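Local coordinates for protein SusD homolog (Bacteroides thetaiotaomicron, PDB 3SGH) that probably binds glycans at the cell surface as a SusD-like outer-membrane lipoprotein, helping to deliver them to a partner transporter for uptake, at residues 28-36 with 311-319; 251-259 with 433-441. All coordinates share one frame; numbering follows the deposited sequence.

In the fold
Contact 1 joins residues 28-36, near the start of the modelled chain, to the strand-bearing segment 311-319, whereas contact 2 sets the helix start in 251-259 against the loop 433-441. Both are buried within the single, helix-rich SusD-like chain; the centre of contact 1 lies about 11 Å, and that of contact 2 about 15 Å, from the centre of the chain. Their own centres lie about 22 Å apart and their nearest atoms about 10 Å, without touching. Along the sequence the four segments alternate, 28-36, 251-259, 311-319 and 433-441, so each contact brings together parts distant in sequence, and their spans overlap. Both contacts read as buried packing within the fold.

Contact 1. Residues 28-36 with 311-319; sequences YACPQQNAC and TLPQPVMYA
The turn from Ala29 to Pro31 runs past strand 314-317, and the backbones come closest at Ala29 and Val316, whose CA atoms are 5.3 Å apart. The small Ala29 methyl fits this close approach, meeting Gln314 CB and the carbonyl oxygen of Pro315. Beside it, Val316 spreads both branches against Tyr28: CG2 lies 3.6 Å from Tyr28 CB, while CG1, anti to the backbone N (chi1 -180°), approaches the ring obliquely. Strand 314-317 pairs antiparallel with 227-229, where Val316 and Met317 both face Ser227 in a classic beta bulge, and the turn packs on this small sheet in a SusD-like protein with little strand. Gln314 reaches across with its chain extended beyond CG, bringing its amide up to the turn. Its NE2 gives a weak, bent bond to Cys30 O (3.2 Å, 143°) and comes within 2.8 Å of Ala29 O; its OE1 accepts from Gly239 N. A glutamine suits this buried place because one flat group can offer a donor to the turn and an acceptor to a third part of the chain. Alongside, a water lies 2.8 Å from Pro315 O and 3.1 Å from Ala29 O, and Cys36 SG rests 3.7 Å from Gln314 OE1.

Contact 2. Residues 251-259 with 433-441; sequences ANACLVSYM and GYPRIFPAT
A chi1 of -178° turns the sulfur of Cys254 away from its own backbone N and toward the loop, and Phe438, its CG anti to the carbonyl carbon (chi1 -63°), turns one face of its ring to Cys254 in the first turn of helix 253-261. The result is a Cys sulfur-aromatic contact at a helix N-terminus: SG stands 3.9 Å from the centroid of the Phe438 ring, and Cys254 CA makes a CH-pi contact at 3.7 Å, a fit for phenylalanine's flat apolar face. The same sulfur accepts a nearly straight bond from Phe438 N (3.5 Å, 163°), so cysteine serves as both polar acceptor and apolar filler. Asn252 is the N-cap, its OD1 taking Cys254 N on an in-plane lone pair at 2.8 Å. Replacing Phe438 by an alanine would probably leave a gap against Cys254 CA and SG and deprive Ser257 CB and Tyr258 CE1 of the ring they touch. Arg436, centre of an inverse gamma turn, sets its CB against Tyr258 OH, the side chains crossing at about a right angle, while its extended chain leads away to a salt bridge from NE to Glu408. A water sits 2.9 Å from Tyr258 OH and accepts from Arg436 N at 3.2 Å.

Contact 1. Residues 28-36 with 311-319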
ATOM      1  N   TYR A  28      -3.490  -4.613  -9.369  1.00 13.39           N
ATOM      2  CA  TYR A  28      -4.336  -3.939  -8.392  1.00 13.65           C
ATOM      3  C   TYR A  28      -4.313  -4.610  -7.029  1.00 13.56           C
ATOM      4  O   TYR A  28      -4.231  -3.941  -6.014  1.00 15.49           O
ATOM      5  CB  TYR A  28      -5.759  -3.867  -8.902  1.00 13.24           C
ATOM      6  CG  TYR A  28      -5.958  -2.875 -10.029  1.00 13.87           C
ATOM      7  CD1 TYR A  28      -5.691  -1.529  -9.839  1.00 13.63           C
ATOM      8  CD2 TYR A  28      -6.498  -3.244 -11.249  1.00 15.53           C
ATOM      9  CE1 TYR A  28      -5.879  -0.571 -10.838  1.00 15.06           C
ATOM     10  CE2 TYR A  28      -6.682  -2.284 -12.257  1.00 15.11           C
ATOM     11  CZ  TYR A  28      -6.374  -0.945 -12.041  1.00 15.08           C
ATOM     12  OH  TYR A  28      -6.549   0.036 -13.006  1.00 16.05           O
ATOM     13  N   ALA A  29      -4.339  -5.930  -7.023  1.00 15.12           N
ATOM     14  CA  ALA A  29      -4.408  -6.679  -5.774  1.00 15.59           C
ATOM     15  C   ALA A  29      -3.394  -7.808  -5.656  1.00 16.06           C
ATOM     16  O   ALA A  29      -3.213  -8.314  -4.548  1.00 17.05           O
ATOM     17  CB  ALA A  29      -5.804  -7.244  -5.582  1.00 15.30           C
ATOM     18  N   CYS A  30      -2.777  -8.225  -6.775  1.00 15.43           N
ATOM     19  CA  CYS A  30      -1.845  -9.389  -6.788  1.00 16.01           C
ATOM     20  C   CYS A  30      -2.427 -10.655  -6.144  1.00 15.32           C
ATOM     21  O   CYS A  30      -1.884 -11.145  -5.144  1.00 14.59           O
ATOM     22  CB  CYS A  30      -0.535  -9.020  -6.109  1.00 16.09           C
ATOM     23  SG  CYS A  30       0.431  -7.845  -7.141  1.00 19.93           S
ATOM     24  N   PRO A  31      -3.513 -11.202  -6.712  1.00 14.57           N
ATOM     25  CA  PRO A  31      -4.112 -12.430  -6.160  1.00 15.29           C
ATOM     26  C   PRO A  31      -3.328 -13.749  -6.328  1.00 15.05           C
ATOM     27  O   PRO A  31      -3.489 -14.664  -5.499  1.00 15.48           O
ATOM     28  CB  PRO A  31      -5.445 -12.518  -6.879  1.00 15.44           C
ATOM     29  CG  PRO A  31      -5.212 -11.823  -8.186  1.00 15.79           C
ATOM     30  CD  PRO A  31      -4.286 -10.679  -7.864  1.00 14.97           C
ATOM     31  N   GLN A  32      -2.547 -13.880  -7.395  1.00 14.75           N
ATOM     32  CA  GLN A  32      -1.822 -15.119  -7.613  1.00 15.19           C
ATOM     33  C   GLN A  32      -0.873 -15.329  -6.429  1.00 14.99           C
ATOM     34  O   GLN A  32      -0.261 -14.381  -5.919  1.00 12.75           O
ATOM     35  CB  GLN A  32      -1.101 -15.072  -8.946  1.00 16.12           C
ATOM     36  CG  GLN A  32      -0.525 -16.417  -9.414  1.00 15.55           C
ATOM     37  CD  GLN A  32       0.847 -16.722  -8.903  1.00 17.67           C
ATOM     38  OE1 GLN A  32       1.582 -15.822  -8.446  1.00 16.30           O
ATOM     39  NE2 GLN A  32       1.235 -17.991  -9.004  1.00 18.14           N
ATOM     40  N   GLN A  33      -0.687 -16.573  -6.016  1.00 15.17           N
ATOM     41  CA  GLN A  33      -0.040 -16.836  -4.754  1.00 15.78           C
ATOM     42  C   GLN A  33       1.375 -16.249  -4.632  1.00 15.05           C
ATOM     43  O   GLN A  33       1.722 -15.738  -3.568  1.00 14.26           O
ATOM     44  CB  GLN A  33      -0.057 -18.342  -4.426  1.00 16.31           C
ATOM     45  CG  GLN A  33       0.771 -19.183  -5.389  1.00 16.99           C
ATOM     46  CD  GLN A  33       0.344 -20.620  -5.400  1.00 19.40           C
ATOM     47  OE1 GLN A  33      -0.858 -20.935  -5.570  1.00 20.05           O
ATOM     48  NE2 GLN A  33       1.291 -21.509  -5.170  1.00 18.91           N
ATOM     49  N   ASN A  34       2.180 -16.304  -5.705  1.00 13.93           N
ATOM     50  CA  ASN A  34       3.541 -15.755  -5.646  1.00 14.73           C
ATOM     51  C   ASN A  34       3.567 -14.241  -5.776  1.00 14.91           C
ATOM     52  O   ASN A  34       4.341 -13.595  -5.087  1.00 13.63           O
ATOM     53  CB  ASN A  34       4.397 -16.394  -6.726  1.00 16.02           C
ATOM     54  CG  ASN A  34       4.372 -17.927  -6.631  1.00 18.10           C
ATOM     55  OD1 ASN A  34       3.915 -18.598  -7.542  1.00 18.59           O
ATOM     56  ND2 ASN A  34       4.784 -18.455  -5.494  1.00 19.08           N
ATOM     57  N   ALA A  35       2.718 -13.681  -6.625  1.00 14.38           N
ATOM     58  CA  ALA A  35       2.523 -12.221  -6.682  1.00 14.35           C
ATOM     59  C   ALA A  35       2.111 -11.701  -5.305  1.00 13.98           C
ATOM     60  O   ALA A  35       2.633 -10.694  -4.854  1.00 15.05           O
ATOM     61  CB  ALA A  35       1.434 -11.868  -7.727  1.00 15.65           C
ATOM     62  N   CYS A  36       1.155 -12.402  -4.673  1.00 13.82           N
ATOM     63  CA  CYS A  36       0.678 -12.058  -3.332  1.00 13.74           C
ATOM     64  C   CYS A  36       1.823 -12.072  -2.311  1.00 13.27           C
ATOM     65  O   CYS A  36       2.003 -11.113  -1.563  1.00 13.19           O
ATOM     66  CB  CYS A  36      -0.477 -12.969  -2.908  1.00 12.84           C
ATOM     67  SG  CYS A  36      -1.270 -12.393  -1.411  1.00 16.28           S
ATOM     68  N   THR A 311     -12.255 -18.015  -0.779  1.00 19.75           N
ATOM     69  CA  THR A 311     -13.115 -17.337  -1.753  1.00 20.56           C
ATOM     70  C   THR A 311     -13.176 -15.807  -1.573  1.00 19.27           C
ATOM     71  O   THR A 311     -13.641 -15.119  -2.480  1.00 20.00           O
ATOM     72  CB  THR A 311     -14.552 -17.901  -1.734  1.00 20.84           C
ATOM     73  OG1 THR A 311     -15.204 -17.473  -0.521  1.00 22.51           O
ATOM     74  CG2 THR A 311     -14.556 -19.470  -1.880  1.00 24.95           C
ATOM     75  N   LEU A 312     -12.731 -15.280  -0.419  1.00 18.06           N
ATOM     76  CA  LEU A 312     -12.788 -13.857  -0.194  1.00 16.76           C
ATOM     77  C   LEU A 312     -11.928 -13.101  -1.222  1.00 16.32           C
ATOM     78  O   LEU A 312     -10.821 -13.531  -1.556  1.00 15.82           O
ATOM     79  CB  LEU A 312     -12.377 -13.480   1.225  1.00 16.19           C
ATOM     80  CG  LEU A 312     -13.348 -13.870   2.366  1.00 18.06           C
ATOM     81  CD1 LEU A 312     -12.584 -13.730   3.661  1.00 16.30           C
ATOM     82  CD2 LEU A 312     -14.597 -12.996   2.291  1.00 19.15           C
ATOM     83  N   PRO A 313     -12.466 -11.998  -1.776  1.00 16.85           N
ATOM     84  CA  PRO A 313     -11.753 -11.242  -2.815  1.00 17.23           C
ATOM     85  C   PRO A 313     -10.672 -10.347  -2.212  1.00 16.67           C
ATOM     86  O   PRO A 313     -10.925  -9.646  -1.211  1.00 18.02           O
ATOM     87  CB  PRO A 313     -12.872 -10.385  -3.453  1.00 17.91           C
ATOM     88  CG  PRO A 313     -13.849 -10.126  -2.332  1.00 17.52           C
ATOM     89  CD  PRO A 313     -13.818 -11.468  -1.528  1.00 17.13           C
ATOM     90  N   GLN A 314      -9.491 -10.319  -2.821  1.00 16.88           N
ATOM     91  CA  GLN A 314      -8.463  -9.395  -2.370  1.00 16.38           C
ATOM     92  C   GLN A 314      -8.857  -7.947  -2.655  1.00 16.12           C
ATOM     93  O   GLN A 314      -9.350  -7.638  -3.747  1.00 16.42           O
ATOM     94  CB  GLN A 314      -7.094  -9.748  -2.955  1.00 16.51           C
ATOM     95  CG  GLN A 314      -6.582 -11.059  -2.321  1.00 17.33           C
ATOM     96  CD  GLN A 314      -5.168 -11.447  -2.689  1.00 17.78           C
ATOM     97  OE1 GLN A 314      -4.818 -12.621  -2.545  1.00 18.37           O
ATOM     98  NE2 GLN A 314      -4.333 -10.476  -3.121  1.00 15.96           N
ATOM     99  N   PRO A 315      -8.662  -7.052  -1.667  1.00 16.47           N
ATOM    100  CA  PRO A 315      -8.988  -5.625  -1.794  1.00 16.67           C
ATOM    101  C   PRO A 315      -7.971  -4.831  -2.600  1.00 15.88           C
ATOM    102  O   PRO A 315      -6.781  -5.195  -2.654  1.00 17.10           O
ATOM    103  CB  PRO A 315      -8.973  -5.120  -0.361  1.00 16.48           C
ATOM    104  CG  PRO A 315      -8.070  -6.017   0.340  1.00 16.86           C
ATOM    105  CD  PRO A 315      -8.203  -7.376  -0.293  1.00 16.77           C
ATOM    106  N   VAL A 316      -8.440  -3.770  -3.250  1.00 16.02           N
ATOM    107  CA  VAL A 316      -7.583  -2.861  -3.986  1.00 15.20           C
ATOM    108  C   VAL A 316      -7.587  -1.487  -3.286  1.00 15.83           C
ATOM    109  O   VAL A 316      -6.538  -0.994  -2.881  1.00 15.23           O
ATOM    110  CB  VAL A 316      -7.980  -2.708  -5.435  1.00 14.37           C
ATOM    111  CG1 VAL A 316      -6.989  -1.709  -6.141  1.00 13.07           C
ATOM    112  CG2 VAL A 316      -8.040  -4.101  -6.153  1.00 16.48           C
HETATM  113  N   MSE A 317      -8.756  -0.879  -3.111  1.00 15.06           N
HETATM  114  CA  MSE A 317      -8.802   0.443  -2.547  1.00 15.56           C
HETATM  115  C   MSE A 317     -10.148   0.677  -1.922  1.00 14.96           C
HETATM  116  O   MSE A 317     -11.178   0.400  -2.559  1.00 15.65           O
HETATM  117  CB  MSE A 317      -8.553   1.461  -3.660  1.00 16.27           C
HETATM  118  CG  MSE A 317      -8.584   2.905  -3.175  1.00 18.02           C
HETATM  119 SE   MSE A 317      -8.475   4.147  -4.740  0.75 21.45          SE
HETATM  120  CE  MSE A 317      -6.688   3.828  -5.044  1.00 16.21           C
ATOM    121  N   TYR A 318     -10.157   1.191  -0.702  1.00 15.61           N
ATOM    122  CA  TYR A 318     -11.376   1.368   0.062  1.00 14.99           C
ATOM    123  C   TYR A 318     -11.866   2.794   0.069  1.00 15.30           C
ATOM    124  O   TYR A 318     -11.073   3.735   0.069  1.00 14.56           O
ATOM    125  CB  TYR A 318     -11.142   0.980   1.514  1.00 15.52           C
ATOM    126  CG  TYR A 318     -10.770  -0.459   1.803  1.00 16.35           C
ATOM    127  CD1 TYR A 318     -11.628  -1.497   1.536  1.00 17.93           C
ATOM    128  CD2 TYR A 318      -9.550  -0.770   2.323  1.00 20.09           C
ATOM    129  CE1 TYR A 318     -11.315  -2.799   1.836  1.00 16.01           C
ATOM    130  CE2 TYR A 318      -9.240  -2.094   2.657  1.00 19.74           C
ATOM    131  CZ  TYR A 318     -10.124  -3.093   2.433  1.00 14.32           C
ATOM    132  OH  TYR A 318      -9.758  -4.394   2.781  1.00 16.14           O
ATOM    133  N   ALA A 319     -13.192   2.957   0.137  1.00 15.33           N
ATOM    134  CA  ALA A 319     -13.787   4.281   0.185  1.00 15.93           C
ATOM    135  C   ALA A 319     -13.230   5.095   1.377  1.00 17.05           C
ATOM    136  O   ALA A 319     -13.055   6.324   1.269  1.00 15.81           O
ATOM    137  CB  ALA A 319     -15.323   4.201   0.227  1.00 15.95           C
TER
HETATM  138  O   HOH W   1      -4.830  -7.133  -2.170  1.00 17.48           O

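Contact 2. Residues 251-259 with 433-441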
ATOM      1  N   ALA A 251      -0.462 -12.149  11.177  1.00 13.00           N
ATOM      2  CA  ALA A 251      -0.728 -10.784  11.586  1.00 14.26           C
ATOM      3  C   ALA A 251       0.552 -10.197  12.238  1.00 13.60           C
ATOM      4  O   ALA A 251       1.285 -10.874  12.942  1.00 14.28           O
ATOM      5  CB  ALA A 251      -1.909 -10.752  12.557  1.00 12.36           C
ATOM      6  N   ASN A 252       0.779  -8.929  12.015  1.00 13.81           N
ATOM      7  CA  ASN A 252       1.946  -8.206  12.530  1.00 14.42           C
ATOM      8  C   ASN A 252       1.636  -7.658  13.925  1.00 14.64           C
ATOM      9  O   ASN A 252       0.548  -7.131  14.204  1.00 14.66           O
ATOM     10  CB  ASN A 252       2.304  -7.080  11.546  1.00 13.99           C
ATOM     11  CG  ASN A 252       3.606  -6.380  11.850  1.00 13.91           C
ATOM     12  OD1 ASN A 252       3.843  -5.910  12.972  1.00 14.35           O
ATOM     13  ND2 ASN A 252       4.431  -6.220  10.829  1.00 12.89           N
ATOM     14  N   ALA A 253       2.609  -7.850  14.828  1.00 13.38           N
ATOM     15  CA  ALA A 253       2.568  -7.351  16.184  1.00 13.35           C
ATOM     16  C   ALA A 253       2.103  -5.908  16.289  1.00 13.99           C
ATOM     17  O   ALA A 253       1.414  -5.521  17.230  1.00 14.24           O
ATOM     18  CB  ALA A 253       4.014  -7.424  16.744  1.00 12.68           C
ATOM     19  N   CYS A 254       2.544  -5.091  15.336  1.00 13.51           N
ATOM     20  CA  CYS A 254       2.316  -3.661  15.375  1.00 14.38           C
ATOM     21  C   CYS A 254       0.821  -3.271  15.216  1.00 14.88           C
ATOM     22  O   CYS A 254       0.253  -2.719  16.134  1.00 12.30           O
ATOM     23  CB  CYS A 254       3.163  -2.988  14.292  1.00 15.29           C
ATOM     24  SG  CYS A 254       3.033  -1.201  14.271  1.00 19.26           S
ATOM     25  N   LEU A 255       0.183  -3.624  14.092  1.00 14.56           N
ATOM     26  CA  LEU A 255      -1.230  -3.318  13.933  1.00 14.15           C
ATOM     27  C   LEU A 255      -2.081  -3.966  15.043  1.00 13.44           C
ATOM     28  O   LEU A 255      -2.979  -3.316  15.596  1.00 13.87           O
ATOM     29  CB  LEU A 255      -1.749  -3.772  12.570  1.00 13.79           C
ATOM     30  CG  LEU A 255      -3.210  -3.415  12.277  1.00 13.02           C
ATOM     31  CD1 LEU A 255      -3.433  -1.901  12.309  1.00 13.12           C
ATOM     32  CD2 LEU A 255      -3.665  -4.067  10.926  1.00 14.02           C
ATOM     33  N   VAL A 256      -1.812  -5.220  15.380  1.00 12.44           N
ATOM     34  CA  VAL A 256      -2.606  -5.927  16.404  1.00 13.36           C
ATOM     35  C   VAL A 256      -2.491  -5.196  17.752  1.00 13.77           C
ATOM     36  O   VAL A 256      -3.472  -4.990  18.456  1.00 14.06           O
ATOM     37  CB  VAL A 256      -2.185  -7.424  16.548  1.00 13.79           C
ATOM     38  CG1 VAL A 256      -2.963  -8.088  17.681  1.00 15.62           C
ATOM     39  CG2 VAL A 256      -2.390  -8.177  15.172  1.00 13.62           C
ATOM     40  N   SER A 257      -1.277  -4.810  18.137  1.00 13.29           N
ATOM     41  CA  SER A 257      -1.056  -4.055  19.395  1.00 14.35           C
ATOM     42  C   SER A 257      -1.737  -2.681  19.423  1.00 14.28           C
ATOM     43  O   SER A 257      -2.325  -2.269  20.452  1.00 13.55           O
ATOM     44  CB  SER A 257       0.451  -3.883  19.658  1.00 14.79           C
ATOM     45  OG  SER A 257       1.006  -5.153  19.929  1.00 17.81           O
ATOM     46  N   TYR A 258      -1.689  -1.938  18.327  1.00 14.17           N
ATOM     47  CA  TYR A 258      -2.439  -0.687  18.310  1.00 13.96           C
ATOM     48  C   TYR A 258      -3.939  -0.973  18.564  1.00 14.49           C
ATOM     49  O   TYR A 258      -4.600  -0.333  19.393  1.00 15.37           O
ATOM     50  CB  TYR A 258      -2.319   0.011  16.969  1.00 13.89           C
ATOM     51  CG  TYR A 258      -1.149   1.010  16.804  1.00 12.84           C
ATOM     52  CD1 TYR A 258       0.152   0.601  16.593  1.00 13.06           C
ATOM     53  CD2 TYR A 258      -1.409   2.367  16.826  1.00 16.27           C
ATOM     54  CE1 TYR A 258       1.181   1.547  16.381  1.00 15.70           C
ATOM     55  CE2 TYR A 258      -0.422   3.281  16.616  1.00 16.82           C
ATOM     56  CZ  TYR A 258       0.868   2.875  16.412  1.00 16.30           C
ATOM     57  OH  TYR A 258       1.818   3.831  16.159  1.00 19.68           O
HETATM   58  N   MSE A 259      -4.476  -1.944  17.837  1.00 14.33           N
HETATM   59  CA  MSE A 259      -5.890  -2.306  17.948  1.00 14.36           C
HETATM   60  C   MSE A 259      -6.300  -2.951  19.286  1.00 15.19           C
HETATM   61  O   MSE A 259      -7.408  -2.706  19.773  1.00 15.62           O
HETATM   62  CB  MSE A 259      -6.255  -3.176  16.755  1.00 14.22           C
HETATM   63  CG  MSE A 259      -6.182  -2.391  15.437  1.00 13.72           C
HETATM   64 SE   MSE A 259      -6.602  -3.474  13.901  0.75 11.46          SE
HETATM   65  CE  MSE A 259      -8.550  -3.526  14.138  1.00 15.09           C
ATOM     66  N   GLY A 433       6.516  10.168   9.328  1.00 16.16           N
ATOM     67  CA  GLY A 433       6.789   9.528  10.616  1.00 16.76           C
ATOM     68  C   GLY A 433       5.616   8.804  11.282  1.00 17.04           C
ATOM     69  O   GLY A 433       5.805   8.195  12.356  1.00 15.41           O
ATOM     70  N   TYR A 434       4.435   8.874  10.654  1.00 15.51           N
ATOM     71  CA  TYR A 434       3.235   8.240  11.162  1.00 15.59           C
ATOM     72  C   TYR A 434       2.630   7.343  10.078  1.00 14.60           C
ATOM     73  O   TYR A 434       2.705   7.662   8.910  1.00 16.22           O
ATOM     74  CB  TYR A 434       2.178   9.297  11.549  1.00 15.44           C
ATOM     75  CG  TYR A 434       2.684  10.453  12.359  1.00 17.04           C
ATOM     76  CD1 TYR A 434       3.323  10.234  13.563  1.00 18.85           C
ATOM     77  CD2 TYR A 434       2.479  11.767  11.947  1.00 18.00           C
ATOM     78  CE1 TYR A 434       3.804  11.276  14.334  1.00 21.99           C
ATOM     79  CE2 TYR A 434       2.979  12.861  12.721  1.00 19.12           C
ATOM     80  CZ  TYR A 434       3.634  12.588  13.907  1.00 22.27           C
ATOM     81  OH  TYR A 434       4.128  13.574  14.731  1.00 27.20           O
ATOM     82  N   PRO A 435       1.978   6.227  10.457  1.00 15.56           N
ATOM     83  CA  PRO A 435       1.935   5.660  11.793  1.00 15.61           C
ATOM     84  C   PRO A 435       3.329   5.184  12.265  1.00 15.18           C
ATOM     85  O   PRO A 435       4.227   4.963  11.440  1.00 16.20           O
ATOM     86  CB  PRO A 435       1.003   4.469  11.600  1.00 15.49           C
ATOM     87  CG  PRO A 435       1.329   3.997  10.216  1.00 16.32           C
ATOM     88  CD  PRO A 435       1.425   5.297   9.461  1.00 15.35           C
ATOM     89  N   ARG A 436       3.508   5.072  13.577  1.00 16.02           N
ATOM     90  CA  ARG A 436       4.782   4.678  14.154  1.00 16.79           C
ATOM     91  C   ARG A 436       4.967   3.160  14.111  1.00 17.67           C
ATOM     92  O   ARG A 436       4.842   2.443  15.113  1.00 19.02           O
ATOM     93  CB  ARG A 436       4.936   5.215  15.562  1.00 17.46           C
ATOM     94  CG  ARG A 436       4.628   6.707  15.700  1.00 19.34           C
ATOM     95  CD  ARG A 436       4.916   7.161  17.091  1.00 20.31           C
ATOM     96  NE  ARG A 436       4.357   8.492  17.360  1.00 20.78           N
ATOM     97  CZ  ARG A 436       5.050   9.554  17.777  1.00 22.96           C
ATOM     98  NH1 ARG A 436       6.359   9.489  17.974  1.00 22.30           N
ATOM     99  NH2 ARG A 436       4.423  10.695  18.003  1.00 23.14           N
ATOM    100  N   ILE A 437       5.321   2.694  12.919  1.00 17.28           N
ATOM    101  CA  ILE A 437       5.479   1.261  12.627  0.50 16.96           C
ATOM    102  C   ILE A 437       6.648   0.673  13.399  1.00 17.05           C
ATOM    103  O   ILE A 437       7.763   1.246  13.422  1.00 17.12           O
ATOM    104  CB  ILE A 437       5.721   1.021  11.116  0.50 17.13           C
ATOM    105  CG1 ILE A 437       4.550   1.545  10.292  0.50 16.56           C
ATOM    106  CG2 ILE A 437       5.964  -0.442  10.833  0.50 16.08           C
ATOM    107  CD1 ILE A 437       3.186   1.060  10.837  0.50 18.41           C
ATOM    108  N   PHE A 438       6.410  -0.449  14.057  1.00 17.14           N
ATOM    109  CA  PHE A 438       7.469  -1.103  14.814  1.00 16.88           C
ATOM    110  C   PHE A 438       8.626  -1.532  13.899  1.00 16.95           C
ATOM    111  O   PHE A 438       8.419  -2.312  12.964  1.00 16.52           O
ATOM    112  CB  PHE A 438       6.962  -2.363  15.493  1.00 17.20           C
ATOM    113  CG  PHE A 438       5.879  -2.174  16.520  1.00 17.12           C
ATOM    114  CD1 PHE A 438       5.394  -0.940  16.896  1.00 19.31           C
ATOM    115  CD2 PHE A 438       5.420  -3.307  17.202  1.00 17.36           C
ATOM    116  CE1 PHE A 438       4.377  -0.854  17.879  1.00 16.71           C
ATOM    117  CE2 PHE A 438       4.465  -3.228  18.164  1.00 18.93           C
ATOM    118  CZ  PHE A 438       3.940  -2.019  18.523  1.00 18.71           C
ATOM    119  N   PRO A 439       9.848  -1.086  14.211  1.00 17.18           N
ATOM    120  CA  PRO A 439      11.006  -1.508  13.398  1.00 17.33           C
ATOM    121  C   PRO A 439      11.427  -2.917  13.772  1.00 17.08           C
ATOM    122  O   PRO A 439      10.953  -3.465  14.769  1.00 16.28           O
ATOM    123  CB  PRO A 439      12.091  -0.541  13.837  1.00 18.70           C
ATOM    124  CG  PRO A 439      11.783  -0.294  15.286  1.00 20.32           C
ATOM    125  CD  PRO A 439      10.257  -0.205  15.326  1.00 18.55           C
ATOM    126  N   ALA A 440      12.337  -3.488  12.996  1.00 15.71           N
ATOM    127  CA  ALA A 440      13.014  -4.712  13.333  1.00 15.41           C
ATOM    128  C   ALA A 440      13.698  -4.563  14.700  1.00 15.43           C
ATOM    129  O   ALA A 440      14.081  -3.443  15.101  1.00 14.95           O
ATOM    130  CB  ALA A 440      14.048  -5.034  12.240  1.00 14.89           C
ATOM    131  N   THR A 441      13.912  -5.691  15.378  1.00 15.86           N
ATOM    132  CA  THR A 441      14.739  -5.712  16.575  1.00 16.44           C
ATOM    133  C   THR A 441      16.183  -5.258  16.269  1.00 17.48           C
ATOM    134  O   THR A 441      16.873  -4.703  17.137  1.00 18.11           O
ATOM    135  CB  THR A 441      14.748  -7.091  17.278  1.00 16.39           C
ATOM    136  OG1 THR A 441      15.205  -8.099  16.347  1.00 15.56           O
ATOM    137  CG2 THR A 441      13.348  -7.410  17.844  1.00 15.90           C
TER
HETATM  138  O   HOH W   2       6.414  -4.071  11.206  1.00 16.26           O
HETATM  139  O   HOH W   3       0.924   6.383  15.008  1.00 15.44           O